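Local coordinates for protein ribonucleoside-diphosphate reductase subunit beta (Clostridium botulinum, PDB 6ZJK) that is the di-iron small subunit of a ribonucleotide reductase and probably generates the radical used to reduce ribonucleoside diphosphates to deoxyribonucleoside diphosphates, at residues Asp167-Arg173 with Glu279-Tyr285. Numbering follows the deposited sequence.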
loop_
_atom_site.group_PDB
_atom_site.type_symbol
_atom_site.label_atom_id
_atom_site.label_comp_id
_atom_site.label_asym_id
_atom_site.label_seq_id
_atom_site.Cartn_x
_atom_site.Cartn_y
_atom_site.Cartn_z
ATOM N N ASP A 167 -4.717 -22.259 21.458
ATOM C CA ASP A 167 -6.178 -22.315 21.491
ATOM C C ASP A 167 -6.670 -22.898 20.166
ATOM O O ASP A 167 -6.549 -22.257 19.118
ATOM C CB ASP A 167 -6.757 -20.921 21.739
ATOM C CG ASP A 167 -8.278 -20.919 21.869
ATOM O OD1 ASP A 167 -8.970 -21.137 20.851
ATOM O OD2 ASP A 167 -8.775 -20.716 22.996
ATOM N N GLU A 168 -7.165 -24.109 20.181
ATOM C CA GLU A 168 -7.584 -24.771 18.983
ATOM C C GLU A 168 -8.738 -24.133 18.230
ATOM O O GLU A 168 -8.832 -24.289 17.067
ATOM C CB GLU A 168 -7.885 -26.230 19.284
ATOM C CG GLU A 168 -6.849 -27.199 18.781
ATOM C CD GLU A 168 -7.282 -28.650 18.907
ATOM O OE1 GLU A 168 -8.210 -28.953 19.672
ATOM O OE2 GLU A 168 -6.692 -29.498 18.238
ATOM N N HIS A 169 -9.604 -23.434 18.917
ATOM C CA HIS A 169 -10.719 -22.806 18.285
ATOM C C HIS A 169 -10.187 -21.686 17.446
ATOM O O HIS A 169 -10.612 -21.502 16.354
ATOM C CB HIS A 169 -11.659 -22.177 19.306
ATOM C CG HIS A 169 -12.632 -23.124 19.915
ATOM N ND1 HIS A 169 -12.288 -23.994 20.924
ATOM C CD2 HIS A 169 -13.951 -23.317 19.687
ATOM C CE1 HIS A 169 -13.347 -24.696 21.276
ATOM N NE2 HIS A 169 -14.367 -24.310 20.534
ATOM N N LEU A 170 -9.271 -20.928 18.003
ATOM C CA LEU A 170 -8.671 -19.818 17.312
ATOM C C LEU A 170 -7.911 -20.289 16.105
ATOM O O LEU A 170 -8.019 -19.734 15.061
ATOM C CB LEU A 170 -7.845 -18.982 18.230
ATOM C CG LEU A 170 -7.079 -17.832 17.613
ATOM C CD1 LEU A 170 -7.954 -17.015 16.713
ATOM C CD2 LEU A 170 -6.424 -16.970 18.630
ATOM N N LEU A 171 -7.201 -21.365 16.229
ATOM C CA LEU A 171 -6.497 -21.885 15.108
ATOM C C LEU A 171 -7.404 -22.317 13.978
ATOM O O LEU A 171 -7.141 -22.015 12.870
ATOM C CB LEU A 171 -5.643 -23.046 15.528
ATOM C CG LEU A 171 -4.356 -23.322 14.796
ATOM C CD1 LEU A 171 -4.167 -24.775 14.592
ATOM C CD2 LEU A 171 -4.291 -22.640 13.475
ATOM N N GLU A 172 -8.468 -23.029 14.245
ATOM C CA GLU A 172 -9.307 -23.486 13.149
ATOM C C GLU A 172 -9.974 -22.341 12.431
ATOM O O GLU A 172 -10.121 -22.395 11.262
ATOM C CB GLU A 172 -10.315 -24.542 13.571
ATOM C CG GLU A 172 -9.725 -25.895 13.950
ATOM C CD GLU A 172 -9.189 -26.723 12.794
ATOM O OE1 GLU A 172 -9.798 -26.741 11.697
ATOM O OE2 GLU A 172 -8.131 -27.365 12.986
ATOM N N ARG A 173 -10.376 -21.316 13.148
ATOM C CA ARG A 173 -10.968 -20.142 12.562
ATOM C C ARG A 173 -9.991 -19.579 11.560
ATOM O O ARG A 173 -10.307 -19.431 10.395
ATOM C CB ARG A 173 -11.240 -19.113 13.621
ATOM C CG ARG A 173 -12.601 -19.168 14.237
ATOM C CD ARG A 173 -13.114 -17.792 14.621
ATOM N NE ARG A 173 -13.954 -17.210 13.594
ATOM C CZ ARG A 173 -14.527 -16.037 13.675
ATOM N NH1 ARG A 173 -15.259 -15.631 12.695
ATOM N NH2 ARG A 173 -14.403 -15.273 14.698
ATOM N N GLU A 279 -18.970 -16.264 13.959
ATOM C CA GLU A 279 -18.675 -15.092 14.776
ATOM C C GLU A 279 -19.476 -15.093 16.078
ATOM O O GLU A 279 -18.975 -14.665 17.123
ATOM C CB GLU A 279 -18.919 -13.825 13.954
ATOM C CG GLU A 279 -18.438 -12.565 14.601
ATOM C CD GLU A 279 -16.939 -12.617 14.961
ATOM O OE1 GLU A 279 -16.116 -13.158 14.181
ATOM O OE2 GLU A 279 -16.594 -12.163 16.067
ATOM N N ILE A 280 -20.726 -15.547 16.036
ATOM C CA ILE A 280 -21.523 -15.645 17.259
ATOM C C ILE A 280 -20.910 -16.669 18.208
ATOM O O ILE A 280 -20.741 -16.423 19.412
ATOM C CB ILE A 280 -22.974 -16.013 16.914
ATOM C CG1 ILE A 280 -23.671 -14.867 16.179
ATOM C CG2 ILE A 280 -23.749 -16.357 18.177
ATOM C CD1 ILE A 280 -25.098 -15.214 15.721
ATOM N N GLN A 281 -20.602 -17.850 17.674
ATOM C CA GLN A 281 -20.022 -18.867 18.545
ATOM C C GLN A 281 -18.658 -18.442 19.088
ATOM O O GLN A 281 -18.387 -18.596 20.282
ATOM C CB GLN A 281 -19.884 -20.145 17.737
ATOM C CG GLN A 281 -20.057 -21.404 18.498
ATOM C CD GLN A 281 -19.807 -22.598 17.612
ATOM O OE1 GLN A 281 -20.391 -23.679 17.820
ATOM N NE2 GLN A 281 -18.989 -22.409 16.593
ATOM N N TRP A 282 -17.843 -17.695 18.331
ATOM C CA TRP A 282 -16.569 -17.171 18.816
ATOM C C TRP A 282 -16.793 -16.105 19.879
ATOM O O TRP A 282 -16.125 -16.112 20.918
ATOM C CB TRP A 282 -15.768 -16.599 17.636
ATOM C CG TRP A 282 -14.585 -15.722 18.005
ATOM C CD1 TRP A 282 -14.532 -14.359 17.954
ATOM C CD2 TRP A 282 -13.283 -16.153 18.444
ATOM N NE1 TRP A 282 -13.288 -13.913 18.341
ATOM C CE2 TRP A 282 -12.504 -14.993 18.647
ATOM C CE3 TRP A 282 -12.705 -17.403 18.690
ATOM C CZ2 TRP A 282 -11.176 -15.047 19.091
ATOM C CZ3 TRP A 282 -11.380 -17.456 19.137
ATOM C CH2 TRP A 282 -10.634 -16.285 19.329
ATOM N N GLY A 283 -17.741 -15.192 19.636
ATOM C CA GLY A 283 -18.029 -14.143 20.603
ATOM C C GLY A 283 -18.505 -14.685 21.939
ATOM O O GLY A 283 -18.096 -14.198 22.995
ATOM N N GLN A 284 -19.258 -15.744 21.881
ATOM C CA GLN A 284 -19.767 -16.349 23.050
ATOM C C GLN A 284 -18.642 -17.098 23.776
ATOM O O GLN A 284 -18.557 -17.086 24.941
ATOM C CB GLN A 284 -20.936 -17.278 22.663
ATOM C CG GLN A 284 -22.250 -16.557 22.370
ATOM C CD GLN A 284 -23.287 -17.412 21.729
ATOM O OE1 GLN A 284 -23.006 -18.451 21.229
ATOM N NE2 GLN A 284 -24.489 -16.961 21.751
ATOM N N TYR A 285 -17.756 -17.686 23.022
ATOM C CA TYR A 285 -16.697 -18.517 23.592
ATOM C C TYR A 285 -15.688 -17.692 24.391
ATOM O O TYR A 285 -15.292 -18.087 25.498
ATOM C CB TYR A 285 -16.008 -19.296 22.467
ATOM C CG TYR A 285 -14.693 -19.928 22.870
ATOM C CD1 TYR A 285 -14.655 -20.983 23.782
ATOM C CD2 TYR A 285 -13.489 -19.482 22.322
ATOM C CE1 TYR A 285 -13.455 -21.570 24.154
ATOM C CE2 TYR A 285 -12.269 -20.073 22.683
ATOM C CZ TYR A 285 -12.263 -21.111 23.600
ATOM O OH TYR A 285 -11.064 -21.697 23.971
#
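Y285 reaches across to D167 and donates its hydroxyl to the carboxylate, OH to OD2 2.7 Å. The oxygen is met on its syn side, near the plane of the tyrosine ring. K98 forms a salt bridge with the same OD2. The other oxygen, OD1, caps helix 168-186 by accepting from L170 N at 2.9 Å. D167 thus joins its own helix start to helix 262-287. The ring of H169 lies over one face of Y285 in an offset stack, with centroids 4.4 Å apart and planes at 19°.

One helical turn away, with CG anti to the backbone N (chi1 166°), the indole of W282 extends between L170 and R173. L170 CD1 packs against the six-membered ring at CH2, 3.8 Å away. R173 runs over one face of the indole, with NH2 3.3 Å from W282 CG. Its NH1 and NH2 both grip E279 OE1 end-on in a salt bridge, at 3.0 and 2.8 Å. OE1 lies in the guanidinium plane, but both nitrogens come from one face of the carboxylate, whose plane is turned 47°. E279 OE2 is hydrogen-bonded to S210, and Y207 makes a cation-pi contact with R173. This is side-chain packing between two nearly antiparallel helices in the all-helical ferritin-like fold of R2 subunits, away from the iron site.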